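Homocysteine S-methyltransferase (Escherichia coli, PDB 5DMM) catalyses zinc-dependent methyl transfer from S-methylmethionine, or less efficiently from S-adenosylmethionine, to homocysteine, yielding methionine. Local coordinates at residues Gly82-Glu85 / Ala86-Lys89; Gly123-Gly126 / Ala127-Ala130; His140-Val143 / Glu144-Gln147. All coordinates share one frame; numbering follows the deposited sequence.

Contact 1: residues Gly82-Glu85 / Ala86-Lys89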
loop_
_atom_site.group_PDB
_atom_site.type_symbol
_atom_site.label_atom_id
_atom_site.label_comp_id
_atom_site.label_asym_id
_atom_site.label_seq_id
_atom_site.Cartn_x
_atom_site.Cartn_y
_atom_site.Cartn_z
ATOM N N GLY A 82 1.550 -16.772 18.663
ATOM C CA GLY A 82 0.596 -17.144 19.694
ATOM C C GLY A 82 -0.612 -16.234 19.834
ATOM O O GLY A 82 -1.298 -16.286 20.850
ATOM N N LEU A 83 -0.872 -15.397 18.829
ATOM C CA LEU A 83 -2.025 -14.489 18.855
ATOM C C LEU A 83 -3.205 -15.108 18.119
ATOM O O LEU A 83 -3.028 -15.710 17.051
ATOM C CB LEU A 83 -1.669 -13.129 18.232
ATOM C CG LEU A 83 -0.476 -12.383 18.850
ATOM C CD1 LEU A 83 -0.153 -11.116 18.077
ATOM C CD2 LEU A 83 -0.719 -12.063 20.321
ATOM N N ASP A 84 -4.406 -14.973 18.678
ATOM C CA ASP A 84 -5.582 -15.454 17.972
ATOM C C ASP A 84 -6.124 -14.339 17.086
ATOM O O ASP A 84 -5.495 -13.284 16.950
ATOM C CB ASP A 84 -6.664 -16.016 18.935
ATOM C CG ASP A 84 -7.387 -14.947 19.770
ATOM O OD1 ASP A 84 -7.065 -13.747 19.701
ATOM O OD2 ASP A 84 -8.305 -15.338 20.539
ATOM N N GLU A 85 -7.278 -14.574 16.485
ATOM C CA GLU A 85 -7.783 -13.665 15.462
ATOM C C GLU A 85 -8.081 -12.285 16.036
ATOM O O GLU A 85 -7.721 -11.263 15.438
ATOM C CB GLU A 85 -9.046 -14.241 14.806
ATOM C CG GLU A 85 -9.651 -13.308 13.761
ATOM C CD GLU A 85 -11.003 -13.783 13.254
ATOM O OE1 GLU A 85 -11.480 -14.846 13.716
ATOM O OE2 GLU A 85 -11.594 -13.087 12.402
ATOM N N ALA A 86 -8.730 -12.265 17.202
ATOM C CA ALA A 86 -9.130 -11.015 17.841
ATOM C C ALA A 86 -7.919 -10.190 18.260
ATOM O O ALA A 86 -7.915 -8.973 18.084
ATOM C CB ALA A 86 -10.031 -11.296 19.056
ATOM N N GLN A 87 -6.913 -10.854 18.833
ATOM C CA GLN A 87 -5.656 -10.204 19.189
ATOM C C GLN A 87 -5.025 -9.605 17.938
ATOM O O GLN A 87 -4.547 -8.469 17.956
ATOM C CB GLN A 87 -4.683 -11.183 19.850
ATOM C CG GLN A 87 -5.101 -11.613 21.266
ATOM C CD GLN A 87 -4.228 -12.735 21.814
ATOM O OE1 GLN A 87 -4.186 -13.831 21.246
ATOM N NE2 GLN A 87 -3.527 -12.467 22.925
ATOM N N SER A 88 -5.028 -10.388 16.861
ATOM C CA SER A 88 -4.440 -9.953 15.591
ATOM C C SER A 88 -5.182 -8.746 15.023
ATOM O O SER A 88 -4.551 -7.776 14.559
ATOM C CB SER A 88 -4.428 -11.114 14.589
ATOM O OG SER A 88 -3.524 -12.129 15.007
ATOM N N LYS A 89 -6.515 -8.784 15.065
ATOM C CA LYS A 89 -7.315 -7.657 14.590
ATOM C C LYS A 89 -7.077 -6.409 15.444
ATOM O O LYS A 89 -7.108 -5.291 14.943
ATOM C CB LYS A 89 -8.814 -8.015 14.553
ATOM C CG LYS A 89 -9.108 -9.215 13.663
ATOM C CD LYS A 89 -10.432 -9.174 12.929
ATOM C CE LYS A 89 -11.599 -8.836 13.801
ATOM N NZ LYS A 89 -12.845 -8.815 12.964
HETATM O O HOH W 1 -1.619 -14.490 23.582
#

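Contact 2: residues Gly123-Gly126 / Ala127-Ala130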
loop_
_atom_site.group_PDB
_atom_site.type_symbol
_atom_site.label_atom_id
_atom_site.label_comp_id
_atom_site.label_asym_id
_atom_site.label_seq_id
_atom_site.Cartn_x
_atom_site.Cartn_y
_atom_site.Cartn_z
ATOM N N GLY A 123 -1.382 -6.759 2.246
ATOM C CA GLY A 123 -0.345 -7.451 1.497
ATOM C C GLY A 123 -0.856 -8.770 0.958
ATOM O O GLY A 123 -1.911 -9.257 1.390
ATOM N N PRO A 124 -0.104 -9.373 0.026
ATOM C CA PRO A 124 -0.542 -10.617 -0.617
ATOM C C PRO A 124 -0.339 -11.833 0.272
ATOM O O PRO A 124 0.433 -11.777 1.223
ATOM C CB PRO A 124 0.363 -10.707 -1.850
ATOM C CG PRO A 124 1.649 -10.044 -1.400
ATOM C CD PRO A 124 1.212 -8.921 -0.474
ATOM N N TYR A 125 -1.010 -12.922 -0.082
ATOM C CA TYR A 125 -0.846 -14.218 0.568
ATOM C C TYR A 125 0.622 -14.656 0.516
ATOM O O TYR A 125 1.140 -15.262 1.451
ATOM C CB TYR A 125 -1.764 -15.244 -0.105
ATOM C CG TYR A 125 -1.753 -16.607 0.540
ATOM C CD1 TYR A 125 -2.436 -16.841 1.729
ATOM C CD2 TYR A 125 -1.061 -17.665 -0.040
ATOM C CE1 TYR A 125 -2.429 -18.090 2.321
ATOM C CE2 TYR A 125 -1.051 -18.918 0.547
ATOM C CZ TYR A 125 -1.737 -19.123 1.724
ATOM O OH TYR A 125 -1.727 -20.369 2.309
ATOM N N GLY A 126 1.301 -14.305 -0.571
ATOM C CA GLY A 126 2.709 -14.621 -0.724
ATOM C C GLY A 126 3.617 -14.088 0.371
ATOM O O GLY A 126 4.630 -14.711 0.698
ATOM N N ALA A 127 3.261 -12.934 0.929
ATOM C CA ALA A 127 4.050 -12.323 1.990
ATOM C C ALA A 127 3.916 -13.134 3.277
ATOM O O ALA A 127 4.838 -13.187 4.090
ATOM C CB ALA A 127 3.621 -10.884 2.214
ATOM N N TYR A 128 2.757 -13.759 3.464
ATOM C CA TYR A 128 2.557 -14.645 4.606
ATOM C C TYR A 128 3.379 -15.927 4.463
ATOM O O TYR A 128 3.941 -16.432 5.446
ATOM C CB TYR A 128 1.067 -14.968 4.767
ATOM C CG TYR A 128 0.785 -16.274 5.480
ATOM C CD1 TYR A 128 1.010 -16.409 6.845
ATOM C CD2 TYR A 128 0.274 -17.368 4.783
ATOM C CE1 TYR A 128 0.751 -17.607 7.500
ATOM C CE2 TYR A 128 0.016 -18.567 5.426
ATOM C CZ TYR A 128 0.250 -18.676 6.780
ATOM O OH TYR A 128 -0.012 -19.863 7.417
ATOM N N LEU A 129 3.453 -16.447 3.241
ATOM C CA LEU A 129 4.277 -17.615 2.951
ATOM C C LEU A 129 5.750 -17.318 3.227
ATOM O O LEU A 129 6.531 -18.226 3.516
ATOM C CB LEU A 129 4.082 -18.074 1.502
ATOM C CG LEU A 129 2.693 -18.621 1.146
ATOM C CD1 LEU A 129 2.634 -19.108 -0.304
ATOM C CD2 LEU A 129 2.256 -19.716 2.130
ATOM N N ALA A 130 6.117 -16.042 3.130
ATOM C CA ALA A 130 7.435 -15.557 3.549
ATOM C C ALA A 130 8.591 -16.269 2.849
ATOM O O ALA A 130 9.632 -16.528 3.454
ATOM C CB ALA A 130 7.582 -15.680 5.069
#

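Contact 3: residues His140-Val143 / Glu144-Gln147. With ZN (zinc ion), chain D.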
loop_
_atom_site.group_PDB
_atom_site.type_symbol
_atom_site.label_atom_id
_atom_site.label_comp_id
_atom_site.label_asym_id
_atom_site.label_seq_id
_atom_site.Cartn_x
_atom_site.Cartn_y
_atom_site.Cartn_z
ATOM N N HIS A 140 -1.441 -21.453 -4.756
ATOM C CA HIS A 140 -2.780 -21.887 -5.131
ATOM C C HIS A 140 -3.705 -21.974 -3.921
ATOM O O HIS A 140 -3.458 -22.751 -2.999
ATOM C CB HIS A 140 -2.715 -23.244 -5.840
ATOM C CG HIS A 140 -1.890 -23.230 -7.091
ATOM N ND1 HIS A 140 -2.398 -22.854 -8.314
ATOM C CD2 HIS A 140 -0.588 -23.534 -7.302
ATOM C CE1 HIS A 140 -1.448 -22.931 -9.228
ATOM N NE2 HIS A 140 -0.339 -23.343 -8.639
ATOM N N CYS A 141 -4.760 -21.164 -3.937
ATOM C CA CYS A 141 -5.786 -21.189 -2.903
ATOM C C CYS A 141 -7.147 -21.091 -3.573
ATOM O O CYS A 141 -7.279 -20.458 -4.626
ATOM C CB CYS A 141 -5.613 -20.033 -1.909
ATOM S SG CYS A 141 -4.040 -20.000 -0.999
ATOM N N SER A 142 -8.163 -21.699 -2.968
ATOM C CA SER A 142 -9.529 -21.498 -3.444
ATOM C C SER A 142 -9.924 -20.042 -3.224
ATOM O O SER A 142 -9.269 -19.341 -2.451
ATOM C CB SER A 142 -10.506 -22.427 -2.718
ATOM O OG SER A 142 -10.498 -22.163 -1.330
ATOM N N VAL A 143 -10.974 -19.586 -3.899
ATOM C CA VAL A 143 -11.469 -18.235 -3.657
ATOM C C VAL A 143 -11.793 -18.082 -2.179
ATOM O O VAL A 143 -11.446 -17.081 -1.562
ATOM C CB VAL A 143 -12.725 -17.906 -4.490
ATOM C CG1 VAL A 143 -13.282 -16.547 -4.101
ATOM C CG2 VAL A 143 -12.418 -17.953 -5.967
ATOM N N GLU A 144 -12.436 -19.096 -1.605
ATOM C CA GLU A 144 -12.815 -19.056 -0.194
ATOM C C GLU A 144 -11.617 -18.956 0.735
ATOM O O GLU A 144 -11.676 -18.277 1.771
ATOM C CB GLU A 144 -13.623 -20.299 0.185
ATOM C CG GLU A 144 -14.968 -20.382 -0.482
ATOM C CD GLU A 144 -14.961 -21.294 -1.692
ATOM O OE1 GLU A 144 -14.002 -21.218 -2.494
ATOM O OE2 GLU A 144 -15.914 -22.093 -1.834
ATOM N N ALA A 145 -10.544 -19.662 0.386
ATOM C CA ALA A 145 -9.335 -19.659 1.205
ATOM C C ALA A 145 -8.649 -18.296 1.153
ATOM O O ALA A 145 -8.221 -17.773 2.180
ATOM C CB ALA A 145 -8.368 -20.756 0.753
ATOM N N PHE A 146 -8.534 -17.739 -0.047
ATOM C CA PHE A 146 -8.002 -16.380 -0.186
ATOM C C PHE A 146 -8.851 -15.410 0.623
ATOM O O PHE A 146 -8.330 -14.559 1.343
ATOM C CB PHE A 146 -7.992 -15.925 -1.654
ATOM C CG PHE A 146 -6.805 -16.410 -2.450
ATOM C CD1 PHE A 146 -5.520 -16.346 -1.932
ATOM C CD2 PHE A 146 -6.985 -16.895 -3.741
ATOM C CE1 PHE A 146 -4.427 -16.777 -2.690
ATOM C CE2 PHE A 146 -5.902 -17.332 -4.501
ATOM C CZ PHE A 146 -4.626 -17.272 -3.979
ATOM N N GLN A 147 -10.169 -15.526 0.477
ATOM C CA GLN A 147 -11.065 -14.607 1.162
ATOM C C GLN A 147 -11.003 -14.800 2.681
ATOM O O GLN A 147 -11.021 -13.816 3.428
ATOM C CB GLN A 147 -12.488 -14.755 0.615
ATOM C CG GLN A 147 -12.633 -14.192 -0.800
ATOM C CD GLN A 147 -14.027 -14.309 -1.366
ATOM O OE1 GLN A 147 -14.824 -15.135 -0.917
ATOM N NE2 GLN A 147 -14.331 -13.490 -2.378
HETATM ZN ZN ZN D . -14.146 -22.328 -4.246
HETATM O O HOH W 2 -12.203 -21.995 -5.816
HETATM O O HOH W 3 -14.010 -24.372 -3.780
#

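Contact 1: residues Gly82-Glu85 / Ala86-Lys89
Asp84 O is gripped by two donors of one residue: Ser88 N, 2.9 Å from Asp84 O, and the hydroxyl Ser88 OG, 3.0 Å from it. The amide lies only slightly out of the carbonyl plane, while the hydroxyl comes from above that plane. A serine suits this place because OG, set beside its own backbone N (chi1 -68°), folds back onto the preceding turn instead of demanding a partner elsewhere, which matters for a buried residue.

The same turn carries a capping box. Asp84, the N-cap, sends its carboxylate over the first turn, and Gln87 N meets OD1 at 3.0 Å in an almost straight bond, nearly along the C-O direction. In return Gln87 OE1 accepts from Asp84 N at 2.8 Å. With CG between the backbone N and the carbonyl carbon (chi1 71°), Asp84 is placed for its half of the exchange, and its carboxylate plane stands nearly perpendicular to the Gln87 amide. The other amide atom, Gln87 NE2, donates to a water that also bonds Gly82 O, so both ends of the amide are held. Leu83 crosses Gln87 at about a right angle, Leu83 CD2 lying 3.9 Å from Gln87 NE2.

One step on, Glu85 and Lys89 run side by side, their charged atoms OE2 and NZ 4.5 Å apart, too far for a salt bridge, though the opposite charges probably attract.

The box thus starts helix 85-109. Leu83 and Ser88 pack against Phe78 of helix 75-78, whereas Glu85 and Lys89 lean on Pro152 of helix 143-159.

Contact 2: residues Gly123-Gly126 / Ala127-Ala130
Tyr125 lies beside Tyr128 and Leu129, one turn further along a short helix. From CB, with CG anti to the backbone N (chi1 -176°), its ring runs out along the helix side, and both partners approach it obliquely from the same side of its plane. Tyr128 lies beside CD1 and CE1, Tyr125 CE1 reaching Tyr128 CD2 at 3.7 Å; Leu129 lies beside CD2 and CE2, and Tyr125 CE2 touches both leucine methyls, 3.8 Å from Leu129 CD2. At the tip, Tyr125 OH rests 4.0 Å from Tyr128 CE2 and equally near Leu129 CD2. The two tyrosines point the same way, but their planes are 54° apart, an oblique pair. Branched Leu129 suits its place because its two methyls reach CD2 and CE2 of the tyrosine together.

Backbone bonds wind the turn loosely: Leu129 N reaches Tyr125 O at 3.2 Å, and Ala127 N bonds Pro124 O. Outside, Phe149 and Tyr139 each make edge-to-face contacts with the Tyr125 ring, and Tyr125 N donates to Glu175.

Such a short helix directly after strand 117-122 belongs to the strand-to-helix loops of a TIM barrel, here at the end bearing the homocysteine site, with the side chain of Pro124 about 7 Å from the bound homocysteine.

Contact 3: residues His140-Val143 / Glu144-Gln147
A serine N-cap opens helix 143-159, one of the outer helices of the TIM barrel, and just before it a cysteine lies on a phenylalanine ring. Ser142 OG accepts from Ala145 N at 3.0 Å; a small hydroxyl is well suited to this, since with OG between its backbone N and carbonyl carbon (chi1 61°) it turns back to the first turn's amide. Ser142 O is met by Phe146 N at 3.0 Å.

Cys141 CB sits over the centre of the Phe146 ring, 3.5 Å from the centroid and only 8° off the normal, a CH-pi contact. SG is displaced from that axis, making an oblique sulfur-aromatic contact at 4.2 Å from the centroid. The other partners of the buried ring include Ser174 and Ala178 of helix 173-183. Val143 CG1 lies alongside the Gln147 amide, 3.6 Å from CD, while Gln147 NE2 donates to Ala178 O.

On the solvent side, the Glu144 chain bends at chi2 (99°), carrying its carboxylate back toward the helix start. There Glu144 OE1 binds a surface zinc ion at 2.1 Å, and two waters also coordinate the metal, the nearer at 2.1 Å from the zinc.

Overall arrangement
Contacts 2 and 3 touch directly: Tyr125 CE2 lies 3.5 Å from Cys141 SG, and Tyr125 CB is 4.0 Å from Phe146 CE1, so helix 125-129 packs on Cys141 and the start of helix 143-159, the next in sequence. Contact 1 stands apart, its nearest atoms about 10 Å from contact 2 and about 9 Å from contact 3, although its helix 85-109 leans on a later part of helix 143-159. Contact 2 lies nearest the active site of the three: the Pro124 side chain is about 9 Å from that of the zinc ligand Cys229. The zinc on Glu144 is a different ion, and His140 with Asp138 binds yet another, away from the homocysteine.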